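PDB 1R0L: 1-deoxy-D-xylulose 5-phosphate reductoisomerase, which catalyses the NADPH-dependent rearrangement and reduction of 1-deoxy-D-xylulose 5-phosphate to 2-C-methyl-D-erythritol 4-phosphate, a step of isoprenoid biosynthesis. Local coordinates for residues B[6-11]-B[33-38]; B[98-103]-B[121-126]; B[132-137]-B[363-368]; B[163-168]-B[228-233]. All coordinates share one frame; numbering follows the deposited sequence.

Contact 1: B[6-11]-B[33-38]; sequences TVTVLG and VIALTA. With NDP (NADPH dihydro-nicotinamide-adenine-dinucleotide phosphate), chain F.
Thr37 meets the end of strand 6-10 through its hydroxyl, which accepts the backbone N-H of Gly11 (Gly11 N to Thr37 OG1 2.7 Å). With chi1 at 74°, OG1 stands between its own backbone N and carbonyl carbon, while CG2 turns to the side chain of Leu10. The run from Val7 to Gly11 against 33-38 is the tightly packed part, and all its residues are buried. The strands run parallel, and both polar backbone atoms of Val9 bond to strand 33-38, its N to Ala35 O (3.0 Å) and its O to Thr37 N. Between Val7 and Val9 the register slips by one residue at a beta bulge around Ile34, whose N donates to Val7 O. The two strands, with helix 15-26 crossing between them, are the opening beta-alpha-beta unit of a Rossmann fold. Its glycine-rich turn begins at Gly11, whose backbone angles would jam a CB against the preceding carbonyl, and Gly11 C lies 3.1 Å from O3B of the NADPH ribose. A valine in place of Thr37 would probably leave the Gly11 N-H without its side-chain acceptor and the start of this turn less firmly fixed. On one face Val9 and Leu36 lie side by side, pointing the same way (Val9 CB to Leu36 CD2 3.8 Å), and Leu36 also packs on helix 42-52. Thr6 alone forms a looser, partly exposed margin. It lays CB across Ile34 CG1 at 3.7 Å, and its OG1 accepts the backbone N-H of Asp95; nearby, Ala35 N makes only a weak bond to Thr8 OG1.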
loop_
_atom_site.group_PDB
_atom_site.type_symbol
_atom_site.label_atom_id
_atom_site.label_comp_id
_atom_site.label_asym_id
_atom_site.label_seq_id
_atom_site.Cartn_x
_atom_site.Cartn_y
_atom_site.Cartn_z
ATOM N N THR B 6 -13.996 7.934 24.933
ATOM C CA THR B 6 -14.230 9.374 25.044
ATOM C C THR B 6 -13.599 10.119 23.874
ATOM O O THR B 6 -12.467 9.822 23.468
ATOM C CB THR B 6 -13.679 9.959 26.365
ATOM O OG1 THR B 6 -12.275 9.714 26.454
ATOM C CG2 THR B 6 -14.376 9.337 27.556
ATOM N N VAL B 7 -14.338 11.101 23.357
ATOM C CA VAL B 7 -13.915 11.881 22.198
ATOM C C VAL B 7 -14.087 13.401 22.328
ATOM O O VAL B 7 -15.072 13.886 22.880
ATOM C CB VAL B 7 -14.701 11.415 20.963
ATOM C CG1 VAL B 7 -14.479 12.359 19.815
ATOM C CG2 VAL B 7 -14.274 10.013 20.590
ATOM N N THR B 8 -13.116 14.151 21.816
ATOM C CA THR B 8 -13.185 15.612 21.831
ATOM C C THR B 8 -12.793 16.128 20.462
ATOM O O THR B 8 -11.887 15.597 19.829
ATOM C CB THR B 8 -12.245 16.254 22.850
ATOM O OG1 THR B 8 -12.739 16.029 24.172
ATOM C CG2 THR B 8 -12.170 17.739 22.616
ATOM N N VAL B 9 -13.474 17.173 20.011
ATOM C CA VAL B 9 -13.188 17.730 18.705
ATOM C C VAL B 9 -12.943 19.228 18.783
ATOM O O VAL B 9 -13.837 19.991 19.132
ATOM C CB VAL B 9 -14.356 17.452 17.750
ATOM C CG1 VAL B 9 -14.050 17.997 16.369
ATOM C CG2 VAL B 9 -14.623 15.956 17.698
ATOM N N LEU B 10 -11.722 19.649 18.482
ATOM C CA LEU B 10 -11.400 21.073 18.497
ATOM C C LEU B 10 -11.651 21.552 17.073
ATOM O O LEU B 10 -10.974 21.113 16.140
ATOM C CB LEU B 10 -9.932 21.284 18.876
ATOM C CG LEU B 10 -9.414 20.501 20.089
ATOM C CD1 LEU B 10 -7.938 20.800 20.223
ATOM C CD2 LEU B 10 -10.181 20.854 21.361
ATOM N N GLY B 11 -12.628 22.438 16.904
ATOM C CA GLY B 11 -12.965 22.933 15.579
ATOM C C GLY B 11 -13.996 21.996 14.964
ATOM O O GLY B 11 -13.876 21.546 13.816
ATOM N N VAL B 33 -18.835 11.751 23.612
ATOM C CA VAL B 33 -18.279 13.072 23.335
ATOM C C VAL B 33 -18.053 13.884 24.598
ATOM O O VAL B 33 -18.974 14.105 25.380
ATOM C CB VAL B 33 -19.184 13.892 22.421
ATOM C CG1 VAL B 33 -18.539 15.209 22.124
ATOM C CG2 VAL B 33 -19.451 13.142 21.145
ATOM N N ILE B 34 -16.817 14.330 24.798
ATOM C CA ILE B 34 -16.473 15.132 25.963
ATOM C C ILE B 34 -16.683 16.621 25.634
ATOM O O ILE B 34 -17.594 17.254 26.163
ATOM C CB ILE B 34 -14.990 14.900 26.390
ATOM C CG1 ILE B 34 -14.762 13.435 26.789
ATOM C CG2 ILE B 34 -14.629 15.814 27.513
ATOM C CD1 ILE B 34 -15.641 12.941 27.917
ATOM N N ALA B 35 -15.849 17.172 24.749
ATOM C CA ALA B 35 -15.953 18.575 24.371
ATOM C C ALA B 35 -15.966 18.799 22.873
ATOM O O ALA B 35 -15.366 18.044 22.106
ATOM C CB ALA B 35 -14.814 19.355 24.965
ATOM N N LEU B 36 -16.665 19.850 22.460
ATOM C CA LEU B 36 -16.726 20.240 21.055
ATOM C C LEU B 36 -16.439 21.729 21.054
ATOM O O LEU B 36 -16.885 22.454 21.951
ATOM C CB LEU B 36 -18.110 20.010 20.468
ATOM C CG LEU B 36 -18.630 18.586 20.346
ATOM C CD1 LEU B 36 -19.942 18.619 19.557
ATOM C CD2 LEU B 36 -17.596 17.702 19.657
ATOM N N THR B 37 -15.680 22.200 20.072
ATOM C CA THR B 37 -15.411 23.622 20.036
ATOM C C THR B 37 -15.715 24.205 18.685
ATOM O O THR B 37 -15.797 23.492 17.669
ATOM C CB THR B 37 -13.943 23.992 20.364
ATOM O OG1 THR B 37 -13.108 23.660 19.266
ATOM C CG2 THR B 37 -13.454 23.268 21.568
ATOM N N ALA B 38 -15.882 25.523 18.701
ATOM C CA ALA B 38 -16.141 26.324 17.518
ATOM C C ALA B 38 -15.615 27.726 17.840
ATOM O O ALA B 38 -15.243 27.999 18.981
ATOM C CB ALA B 38 -17.631 26.361 17.227
HETATM P PA NDP F . -13.236 26.285 8.621
HETATM O O1A NDP F . -13.843 25.583 7.582
HETATM O O2A NDP F . -13.703 27.706 9.083
HETATM O O5B NDP F . -13.328 25.502 9.999
HETATM C C5B NDP F . -12.619 26.304 10.844
HETATM C C4B NDP F . -12.963 25.612 12.046
HETATM O O4B NDP F . -12.106 26.328 12.919
HETATM C C3B NDP F . -14.426 25.815 12.695
HETATM O O3B NDP F . -14.703 24.749 13.724
HETATM C C2B NDP F . -14.224 27.150 13.336
HETATM O O2B NDP F . -15.250 27.748 14.122
HETATM C C1B NDP F . -12.845 26.944 13.960
HETATM N N9A NDP F . -12.191 28.207 14.183
HETATM C C8A NDP F . -12.084 29.198 13.212
HETATM N N7A NDP F . -11.443 30.221 13.655
HETATM C C5A NDP F . -11.094 29.944 14.932
HETATM C C6A NDP F . -10.383 30.657 15.924
HETATM N N6A NDP F . -9.869 31.871 15.689
HETATM N N1A NDP F . -10.214 30.073 17.122
HETATM C C2A NDP F . -10.715 28.844 17.384
HETATM N N3A NDP F . -11.395 28.093 16.518
HETATM C C4A NDP F . -11.560 28.706 15.294
HETATM O O3 NDP F . -11.696 26.396 8.314
HETATM P P2B NDP F . -16.651 28.022 13.529
HETATM O O1X NDP F . -17.030 27.266 12.318
HETATM O O2X NDP F . -17.227 29.331 13.935
HETATM O O3X NDP F . -15.939 28.880 12.484
#

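Contact 2: B[98-103]-B[121-126]; sequences MAAIIG and ALANKE. With NDP (NADPH dihydro-nicotinamide-adenine-dinucleotide phosphate), chain F.
Ala99 N donates to Ala121 O in a nearly straight bond of 2.9 Å as the parallel strand ends 98-99 and 121-122 run side by side, and beyond them both chains turn into loops. Ala99 O then receives two N-H groups, from Ala123 at 3.0 Å and, more weakly, from Asn124, so one carbonyl holds the start of the loop after 121-122. Asn124 sits at the centre of an inverse gamma turn. Its CG is anti to the backbone N (chi1 179°), which carries the amide across to the loop after 98-99, where ND2 appears to donate to Ile101 O; the modelled 2.5 Å is doubtful at this resolution. OD1 bonds to Ser127 OG, and the side chain also caps a backbone N at the start of helix 126-142. Asn124 and Glu126 are predicted to contact NADPH, and Ile101 does so here: its CG2 is 3.6 Å from N3A of the adenine. On the sheet face that carries Met98 and Ala121, Met98, bent at chi2 and chi3, lays SD against the methyls of Ala121 (4.2 Å to CB) and Ala123 (4.0 Å to CB). Helix 15-26 covers this face, with Ile16 touching Met98, Ala100 and Ala123, while helix 107-115, the crossover between the two strands, packs Thr110 on Ala99, Leu122 and Asn124; strands 5-10 and 145-148 flank the pair in the sheet.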
loop_
_atom_site.group_PDB
_atom_site.type_symbol
_atom_site.label_atom_id
_atom_site.label_comp_id
_atom_site.label_asym_id
_atom_site.label_seq_id
_atom_site.Cartn_x
_atom_site.Cartn_y
_atom_site.Cartn_z
ATOM N N MET B 98 -9.541 15.320 18.130
ATOM C CA MET B 98 -9.420 15.774 16.746
ATOM C C MET B 98 -8.987 17.242 16.799
ATOM O O MET B 98 -9.761 18.114 17.227
ATOM C CB MET B 98 -10.769 15.658 16.023
ATOM C CG MET B 98 -10.842 16.396 14.685
ATOM S SD MET B 98 -9.600 15.844 13.508
ATOM C CE MET B 98 -10.400 14.514 12.731
ATOM N N ALA B 99 -7.752 17.515 16.396
ATOM C CA ALA B 99 -7.267 18.883 16.409
ATOM C C ALA B 99 -7.547 19.472 15.037
ATOM O O ALA B 99 -6.746 19.305 14.104
ATOM C CB ALA B 99 -5.784 18.914 16.715
ATOM N N ALA B 100 -8.691 20.150 14.918
ATOM C CA ALA B 100 -9.117 20.769 13.658
ATOM C C ALA B 100 -9.140 22.298 13.670
ATOM O O ALA B 100 -9.667 22.908 12.748
ATOM C CB ALA B 100 -10.500 20.237 13.247
ATOM N N ILE B 101 -8.595 22.917 14.715
ATOM C CA ILE B 101 -8.525 24.375 14.793
ATOM C C ILE B 101 -7.222 24.733 14.064
ATOM O O ILE B 101 -6.131 24.373 14.504
ATOM C CB ILE B 101 -8.459 24.882 16.269
ATOM C CG1 ILE B 101 -9.737 24.509 17.027
ATOM C CG2 ILE B 101 -8.247 26.375 16.291
ATOM C CD1 ILE B 101 -9.771 25.011 18.477
ATOM N N ILE B 102 -7.334 25.437 12.947
ATOM C CA ILE B 102 -6.158 25.793 12.152
ATOM C C ILE B 102 -5.509 27.138 12.466
ATOM O O ILE B 102 -6.162 28.050 12.982
ATOM C CB ILE B 102 -6.503 25.759 10.650
ATOM C CG1 ILE B 102 -7.665 26.705 10.364
ATOM C CG2 ILE B 102 -6.940 24.375 10.244
ATOM C CD1 ILE B 102 -7.274 27.853 9.478
ATOM N N GLY B 103 -4.217 27.248 12.149
ATOM C CA GLY B 103 -3.489 28.480 12.381
ATOM C C GLY B 103 -2.975 28.627 13.793
ATOM O O GLY B 103 -3.253 27.786 14.637
ATOM N N ALA B 121 -5.599 13.121 16.653
ATOM C CA ALA B 121 -5.691 13.126 15.204
ATOM C C ALA B 121 -5.362 14.573 14.763
ATOM O O ALA B 121 -6.075 15.541 15.086
ATOM C CB ALA B 121 -7.093 12.717 14.768
ATOM N N LEU B 122 -4.265 14.720 14.038
ATOM C CA LEU B 122 -3.840 16.035 13.621
ATOM C C LEU B 122 -4.418 16.472 12.271
ATOM O O LEU B 122 -4.151 15.872 11.231
ATOM C CB LEU B 122 -2.313 16.078 13.587
ATOM C CG LEU B 122 -1.688 17.451 13.343
ATOM C CD1 LEU B 122 -2.050 18.397 14.496
ATOM C CD2 LEU B 122 -0.185 17.301 13.228
ATOM N N ALA B 123 -5.236 17.518 12.303
ATOM C CA ALA B 123 -5.820 18.062 11.084
ATOM C C ALA B 123 -5.145 19.409 10.895
ATOM O O ALA B 123 -5.016 19.904 9.792
ATOM C CB ALA B 123 -7.319 18.217 11.241
ATOM N N ASN B 124 -4.703 19.976 12.012
ATOM C CA ASN B 124 -3.986 21.243 12.080
ATOM C C ASN B 124 -2.560 20.979 11.564
ATOM O O ASN B 124 -1.626 20.873 12.368
ATOM C CB ASN B 124 -3.932 21.684 13.549
ATOM C CG ASN B 124 -3.182 22.974 13.740
ATOM O OD1 ASN B 124 -2.119 23.174 13.160
ATOM N ND2 ASN B 124 -3.722 23.862 14.563
ATOM N N LYS B 125 -2.379 20.857 10.249
ATOM C CA LYS B 125 -1.039 20.585 9.684
ATOM C C LYS B 125 -0.059 21.699 9.976
ATOM O O LYS B 125 1.119 21.459 10.184
ATOM C CB LYS B 125 -1.050 20.437 8.162
ATOM C CG LYS B 125 -2.319 20.017 7.528
ATOM C CD LYS B 125 -2.451 20.718 6.186
ATOM C CE LYS B 125 -2.546 19.738 5.051
ATOM N NZ LYS B 125 -2.602 20.405 3.732
ATOM N N GLU B 126 -0.553 22.927 9.933
ATOM C CA GLU B 126 0.250 24.117 10.197
ATOM C C GLU B 126 1.094 23.983 11.464
ATOM O O GLU B 126 2.183 24.556 11.553
ATOM C CB GLU B 126 -0.670 25.338 10.327
ATOM C CG GLU B 126 -1.360 25.787 9.036
ATOM C CD GLU B 126 -2.171 24.696 8.384
ATOM O OE1 GLU B 126 -2.650 23.829 9.126
ATOM O OE2 GLU B 126 -2.347 24.712 7.139
HETATM P PA NDP F . -13.236 26.285 8.621
HETATM O O1A NDP F . -13.843 25.583 7.582
HETATM O O2A NDP F . -13.703 27.706 9.083
HETATM O O5B NDP F . -13.328 25.502 9.999
HETATM C C5B NDP F . -12.619 26.304 10.844
HETATM C C4B NDP F . -12.963 25.612 12.046
HETATM O O4B NDP F . -12.106 26.328 12.919
HETATM C C3B NDP F . -14.426 25.815 12.695
HETATM O O3B NDP F . -14.703 24.749 13.724
HETATM C C2B NDP F . -14.224 27.150 13.336
HETATM O O2B NDP F . -15.250 27.748 14.122
HETATM C C1B NDP F . -12.845 26.944 13.960
HETATM N N9A NDP F . -12.191 28.207 14.183
HETATM C C8A NDP F . -12.084 29.198 13.212
HETATM N N7A NDP F . -11.443 30.221 13.655
HETATM C C5A NDP F . -11.094 29.944 14.932
HETATM C C6A NDP F . -10.383 30.657 15.924
HETATM N N6A NDP F . -9.869 31.871 15.689
HETATM N N1A NDP F . -10.214 30.073 17.122
HETATM C C2A NDP F . -10.715 28.844 17.384
HETATM N N3A NDP F . -11.395 28.093 16.518
HETATM C C4A NDP F . -11.560 28.706 15.294
HETATM O O3 NDP F . -11.696 26.396 8.314
HETATM P P2B NDP F . -16.651 28.022 13.529
HETATM O O1X NDP F . -17.030 27.266 12.318
HETATM O O2X NDP F . -17.227 29.331 13.935
HETATM O O3X NDP F . -15.939 28.880 12.484
#

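Contact 3: B[132-137]-B[363-368]; sequences GGLMID and SSLEDV
Asp367 OD2 accepts the backbone N-H groups of Ser363 (2.9 Å from Ser363 N to Asp367 OD2) and, weakly, of Ser364, and so holds in shape the bend on which Leu134 comes to rest. The Ser363 bond uses the lone pair of OD2 turned away from the other carboxylate oxygen. Ser364 is the N-cap of the helix that follows, and Asp367, the weak acceptor of its N-H, stands three residues on. Its hydroxyl donates to Glu366 OE1, while Glu366 OE2 forms a salt bridge with Lys108. Across the contact, by contrast, side-chain carbons make van der Waals touches alone, on backbone as well as on side chains. Leu134 reaches over from its helix with CG beside the backbone N (chi1 -63°), and its two methyls divide the work. CD2 meets the carbonyl of Ser363 (3.4 Å to O), and CD1 lies against the peptide joining Ser364 and Leu365, 3.6 Å from Leu365 N. The same CD1 touches Leu365 CD2 at 4.2 Å and Val368 CG2 at 4.1 Å, so one branch bridges the cap and the first turn. Met135 adds a longer contact, CE to Leu365 CD2 at 4.4 Å. An alanine at Leu134 would probably open a gap beneath the capped turn and leave Val368 CG2 without its neighbour from this segment. Leu111 of helix 107-115 touches both Met135 and Leu365. The contact is thus a leucine side chain packed on the N-terminus of a capped helix, docking the C-terminal helical domain, at its helix 365-383, on helix 126-142 of the NADPH-binding part.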
loop_
_atom_site.group_PDB
_atom_site.type_symbol
_atom_site.label_atom_id
_atom_site.label_comp_id
_atom_site.label_asym_id
_atom_site.label_seq_id
_atom_site.Cartn_x
_atom_site.Cartn_y
_atom_site.Cartn_z
ATOM N N GLY B 132 6.727 22.234 14.642
ATOM C CA GLY B 132 7.003 20.821 14.491
ATOM C C GLY B 132 7.923 20.261 15.562
ATOM O O GLY B 132 7.577 19.255 16.195
ATOM N N GLY B 133 9.082 20.897 15.769
ATOM C CA GLY B 133 10.051 20.442 16.764
ATOM C C GLY B 133 9.470 20.303 18.157
ATOM O O GLY B 133 9.671 19.286 18.820
ATOM N N LEU B 134 8.755 21.328 18.610
ATOM C CA LEU B 134 8.125 21.289 19.927
ATOM C C LEU B 134 7.081 20.160 19.968
ATOM O O LEU B 134 7.118 19.307 20.854
ATOM C CB LEU B 134 7.450 22.632 20.241
ATOM C CG LEU B 134 8.323 23.893 20.353
ATOM C CD1 LEU B 134 7.442 25.056 20.772
ATOM C CD2 LEU B 134 9.449 23.705 21.365
ATOM N N MET B 135 6.161 20.163 19.002
ATOM C CA MET B 135 5.104 19.152 18.909
ATOM C C MET B 135 5.645 17.726 19.040
ATOM O O MET B 135 5.093 16.889 19.764
ATOM C CB MET B 135 4.385 19.260 17.560
ATOM C CG MET B 135 3.647 20.562 17.312
ATOM S SD MET B 135 2.171 20.663 18.332
ATOM C CE MET B 135 2.109 22.443 18.755
ATOM N N ILE B 136 6.723 17.444 18.322
ATOM C CA ILE B 136 7.286 16.110 18.350
ATOM C C ILE B 136 7.951 15.801 19.676
ATOM O O ILE B 136 7.968 14.654 20.109
ATOM C CB ILE B 136 8.278 15.914 17.189
ATOM C CG1 ILE B 136 7.545 16.104 15.850
ATOM C CG2 ILE B 136 8.906 14.536 17.261
ATOM C CD1 ILE B 136 6.266 15.296 15.699
ATOM N N ASP B 137 8.488 16.825 20.335
ATOM C CA ASP B 137 9.127 16.613 21.626
ATOM C C ASP B 137 8.087 16.176 22.639
ATOM O O ASP B 137 8.279 15.198 23.377
ATOM C CB ASP B 137 9.829 17.881 22.095
ATOM C CG ASP B 137 11.076 18.183 21.281
ATOM O OD1 ASP B 137 11.676 17.224 20.738
ATOM O OD2 ASP B 137 11.468 19.372 21.196
ATOM N N SER B 363 11.838 27.745 21.494
ATOM C CA SER B 363 11.985 26.832 22.626
ATOM C C SER B 363 10.614 26.608 23.248
ATOM O O SER B 363 10.402 25.645 23.981
ATOM C CB SER B 363 12.949 27.400 23.663
ATOM O OG SER B 363 14.263 27.455 23.132
ATOM N N SER B 364 9.679 27.499 22.931
ATOM C CA SER B 364 8.315 27.408 23.431
ATOM C C SER B 364 7.360 28.025 22.404
ATOM O O SER B 364 7.803 28.667 21.439
ATOM C CB SER B 364 8.186 28.161 24.755
ATOM O OG SER B 364 8.218 29.562 24.545
ATOM N N LEU B 365 6.057 27.833 22.607
ATOM C CA LEU B 365 5.059 28.402 21.705
ATOM C C LEU B 365 5.120 29.925 21.719
ATOM O O LEU B 365 4.738 30.580 20.746
ATOM C CB LEU B 365 3.647 27.953 22.100
ATOM C CG LEU B 365 3.246 26.533 21.698
ATOM C CD1 LEU B 365 1.794 26.311 22.061
ATOM C CD2 LEU B 365 3.476 26.335 20.205
ATOM N N GLU B 366 5.597 30.489 22.823
ATOM C CA GLU B 366 5.706 31.934 22.925
ATOM C C GLU B 366 6.732 32.445 21.903
ATOM O O GLU B 366 6.527 33.483 21.266
ATOM C CB GLU B 366 6.091 32.334 24.354
ATOM C CG GLU B 366 4.977 32.088 25.395
ATOM C CD GLU B 366 4.539 30.617 25.493
ATOM O OE1 GLU B 366 5.412 29.744 25.704
ATOM O OE2 GLU B 366 3.319 30.336 25.368
ATOM N N ASP B 367 7.824 31.698 21.734
ATOM C CA ASP B 367 8.855 32.073 20.770
ATOM C C ASP B 367 8.277 31.930 19.361
ATOM O O ASP B 367 8.476 32.790 18.495
ATOM C CB ASP B 367 10.093 31.185 20.951
ATOM C CG ASP B 367 10.658 31.267 22.361
ATOM O OD1 ASP B 367 10.587 32.365 22.941
ATOM O OD2 ASP B 367 11.174 30.256 22.889
ATOM N N VAL B 368 7.541 30.845 19.145
ATOM C CA VAL B 368 6.910 30.602 17.857
ATOM C C VAL B 368 5.997 31.776 17.488
ATOM O O VAL B 368 6.099 32.334 16.398
ATOM C CB VAL B 368 6.081 29.297 17.894
ATOM C CG1 VAL B 368 5.296 29.126 16.595
ATOM C CG2 VAL B 368 7.006 28.097 18.129
#

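Contact 4: B[163-168]-B[228-233]; sequences HNRDYV and LFQIPL
Arg165 lays its side chain alongside Gln230, both pointing the same way, with the guanidinium and amide planes 52° apart. The aliphatic part does much of the touching: CD approaches Gln230 O at 3.3 Å and lies 3.9 Å from Phe229 O. A bend at chi3 (-126°) turns the guanidinium so that Gln230 O lies at its edge, in its plane, 3.6 Å from NH1. Gln230 CB lies obliquely to the guanidinium, nearest NH1. The amide of Gln230 is engaged by its own chain: NE2 donates to His227 O, near the end of helix 216-229. The chain leaves that helix at Gln230, with positive phi, and Ile231 reaches 163-168 by the end of its side chain, CD1. Deeper in, the contact becomes wholly apolar. Ile231 stretches CD1 into the fork of Val168, 3.5 Å from CB and 3.7 Å from both CG1 and CG2, with the two side chains crossing at about a right angle. Phe160 touches both of them and extends this buried patch. Within 163-168 a 3-10 turn is fastened by Tyr167 N to Asn164 O and Val168 N to Arg165 O, both 3.0 Å, and it aims Arg165 and Val168 at 228-233. Tyr167 packs on Lys278 of the second subunit. Helix 216-229, whose Asn217, Lys218 and Glu221 are predicted to bind substrate or metal, is in this way tied by its exit loop to the start of strand 168-175 in the mixed sheet of the catalytic domain.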
loop_
_atom_site.group_PDB
_atom_site.type_symbol
_atom_site.label_atom_id
_atom_site.label_comp_id
_atom_site.label_asym_id
_atom_site.label_seq_id
_atom_site.Cartn_x
_atom_site.Cartn_y
_atom_site.Cartn_z
ATOM N N HIS B 163 8.076 2.177 13.809
ATOM C CA HIS B 163 9.034 1.433 14.631
ATOM C C HIS B 163 10.194 0.884 13.802
ATOM O O HIS B 163 11.033 0.151 14.318
ATOM C CB HIS B 163 8.347 0.284 15.387
ATOM C CG HIS B 163 7.283 0.744 16.329
ATOM N ND1 HIS B 163 5.946 0.470 16.136
ATOM C CD2 HIS B 163 7.350 1.526 17.433
ATOM C CE1 HIS B 163 5.235 1.065 17.077
ATOM N NE2 HIS B 163 6.063 1.713 17.876
ATOM N N ASN B 164 10.240 1.255 12.522
ATOM C CA ASN B 164 11.295 0.813 11.614
ATOM C C ASN B 164 11.520 1.780 10.461
ATOM O O ASN B 164 11.390 1.394 9.305
ATOM C CB ASN B 164 10.955 -0.545 11.025
ATOM C CG ASN B 164 10.964 -1.632 12.047
ATOM O OD1 ASN B 164 12.018 -1.979 12.585
ATOM N ND2 ASN B 164 9.787 -2.183 12.337
ATOM N N ARG B 165 11.852 3.030 10.773
ATOM C CA ARG B 165 12.105 4.041 9.749
ATOM C C ARG B 165 13.186 3.585 8.796
ATOM O O ARG B 165 13.188 3.951 7.630
ATOM C CB ARG B 165 12.607 5.331 10.372
ATOM C CG ARG B 165 11.741 5.912 11.411
ATOM C CD ARG B 165 12.514 6.986 12.105
ATOM N NE ARG B 165 12.521 6.736 13.535
ATOM C CZ ARG B 165 12.877 7.628 14.441
ATOM N NH1 ARG B 165 13.252 8.824 14.052
ATOM N NH2 ARG B 165 12.845 7.328 15.731
ATOM N N ASP B 166 14.128 2.819 9.327
ATOM C CA ASP B 166 15.257 2.304 8.568
ATOM C C ASP B 166 14.856 1.429 7.386
ATOM O O ASP B 166 15.685 1.139 6.524
ATOM C CB ASP B 166 16.173 1.492 9.494
ATOM C CG ASP B 166 17.087 2.362 10.342
ATOM O OD1 ASP B 166 16.603 3.324 10.975
ATOM O OD2 ASP B 166 18.300 2.074 10.387
ATOM N N TYR B 167 13.602 0.995 7.358
ATOM C CA TYR B 167 13.099 0.138 6.285
ATOM C C TYR B 167 12.684 0.928 5.050
ATOM O O TYR B 167 12.508 0.347 3.970
ATOM C CB TYR B 167 11.896 -0.670 6.781
ATOM C CG TYR B 167 12.230 -1.750 7.781
ATOM C CD1 TYR B 167 13.553 -2.036 8.127
ATOM C CD2 TYR B 167 11.222 -2.537 8.321
ATOM C CE1 TYR B 167 13.862 -3.087 8.977
ATOM C CE2 TYR B 167 11.513 -3.589 9.175
ATOM C CZ TYR B 167 12.833 -3.867 9.500
ATOM O OH TYR B 167 13.109 -4.936 10.329
ATOM N N VAL B 168 12.524 2.241 5.217
ATOM C CA VAL B 168 12.104 3.112 4.131
ATOM C C VAL B 168 13.245 3.569 3.220
ATOM O O VAL B 168 14.274 4.069 3.680
ATOM C CB VAL B 168 11.390 4.405 4.664
ATOM C CG1 VAL B 168 10.993 5.296 3.495
ATOM C CG2 VAL B 168 10.156 4.057 5.454
ATOM N N LEU B 228 6.692 14.398 10.973
ATOM C CA LEU B 228 5.850 13.249 11.309
ATOM C C LEU B 228 6.573 11.917 11.158
ATOM O O LEU B 228 6.435 11.028 11.990
ATOM C CB LEU B 228 4.593 13.211 10.425
ATOM C CG LEU B 228 3.498 14.241 10.686
ATOM C CD1 LEU B 228 2.495 14.316 9.525
ATOM C CD2 LEU B 228 2.803 13.870 11.975
ATOM N N PHE B 229 7.360 11.778 10.105
ATOM C CA PHE B 229 8.008 10.501 9.875
ATOM C C PHE B 229 9.479 10.334 10.245
ATOM O O PHE B 229 10.008 9.223 10.185
ATOM C CB PHE B 229 7.706 10.085 8.437
ATOM C CG PHE B 229 6.231 10.105 8.140
ATOM C CD1 PHE B 229 5.365 9.200 8.771
ATOM C CD2 PHE B 229 5.678 11.109 7.345
ATOM C CE1 PHE B 229 3.961 9.308 8.618
ATOM C CE2 PHE B 229 4.287 11.224 7.191
ATOM C CZ PHE B 229 3.429 10.324 7.831
ATOM N N GLN B 230 10.115 11.429 10.658
ATOM C CA GLN B 230 11.512 11.413 11.113
ATOM C C GLN B 230 12.462 10.688 10.173
ATOM O O GLN B 230 13.227 9.837 10.611
ATOM C CB GLN B 230 11.615 10.736 12.489
ATOM C CG GLN B 230 10.618 11.210 13.549
ATOM C CD GLN B 230 11.107 12.405 14.354
ATOM O OE1 GLN B 230 12.015 12.292 15.196
ATOM N NE2 GLN B 230 10.501 13.561 14.103
ATOM N N ILE B 231 12.424 11.038 8.897
ATOM C CA ILE B 231 13.262 10.404 7.884
ATOM C C ILE B 231 14.146 11.466 7.211
ATOM O O ILE B 231 13.747 12.624 7.066
ATOM C CB ILE B 231 12.334 9.678 6.850
ATOM C CG1 ILE B 231 12.138 8.228 7.286
ATOM C CG2 ILE B 231 12.871 9.767 5.432
ATOM C CD1 ILE B 231 11.148 7.481 6.416
ATOM N N PRO B 232 15.369 11.098 6.811
ATOM C CA PRO B 232 16.230 12.100 6.167
ATOM C C PRO B 232 15.526 12.781 4.984
ATOM O O PRO B 232 14.870 12.124 4.183
ATOM C CB PRO B 232 17.441 11.281 5.724
ATOM C CG PRO B 232 17.505 10.173 6.753
ATOM C CD PRO B 232 16.046 9.792 6.911
ATOM N N LEU B 233 15.672 14.099 4.880
ATOM C CA LEU B 233 15.053 14.873 3.806
ATOM C C LEU B 233 15.311 14.353 2.388
ATOM O O LEU B 233 14.449 14.465 1.507
ATOM C CB LEU B 233 15.514 16.330 3.893
ATOM C CG LEU B 233 14.877 17.178 5.000
ATOM C CD1 LEU B 233 15.667 18.476 5.230
ATOM C CD2 LEU B 233 13.432 17.469 4.603
#

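Contacts 1 and 2 are buried and built largely from backbone hydrogen bonds in one parallel sheet: strands 5-10 and 96-99 are neighbours there, Leu10 probably bonding to Met98 and Ala100, and both contacts reach the same NADPH. Contact 3 is partly buried and joins helices by apolar side chains, its polar bonds serving the helix cap instead of the interface. Contact 4, farthest of the four from the chain's centre, is buried at its Val-Ile patch but has an exposed arginine at its margin. Ile136 and Gln230 bring contacts 3 and 4 together, while helix 126-142 starts where the 121-126 segment of contact 2 ends, linking cofactor site and C-terminal helices.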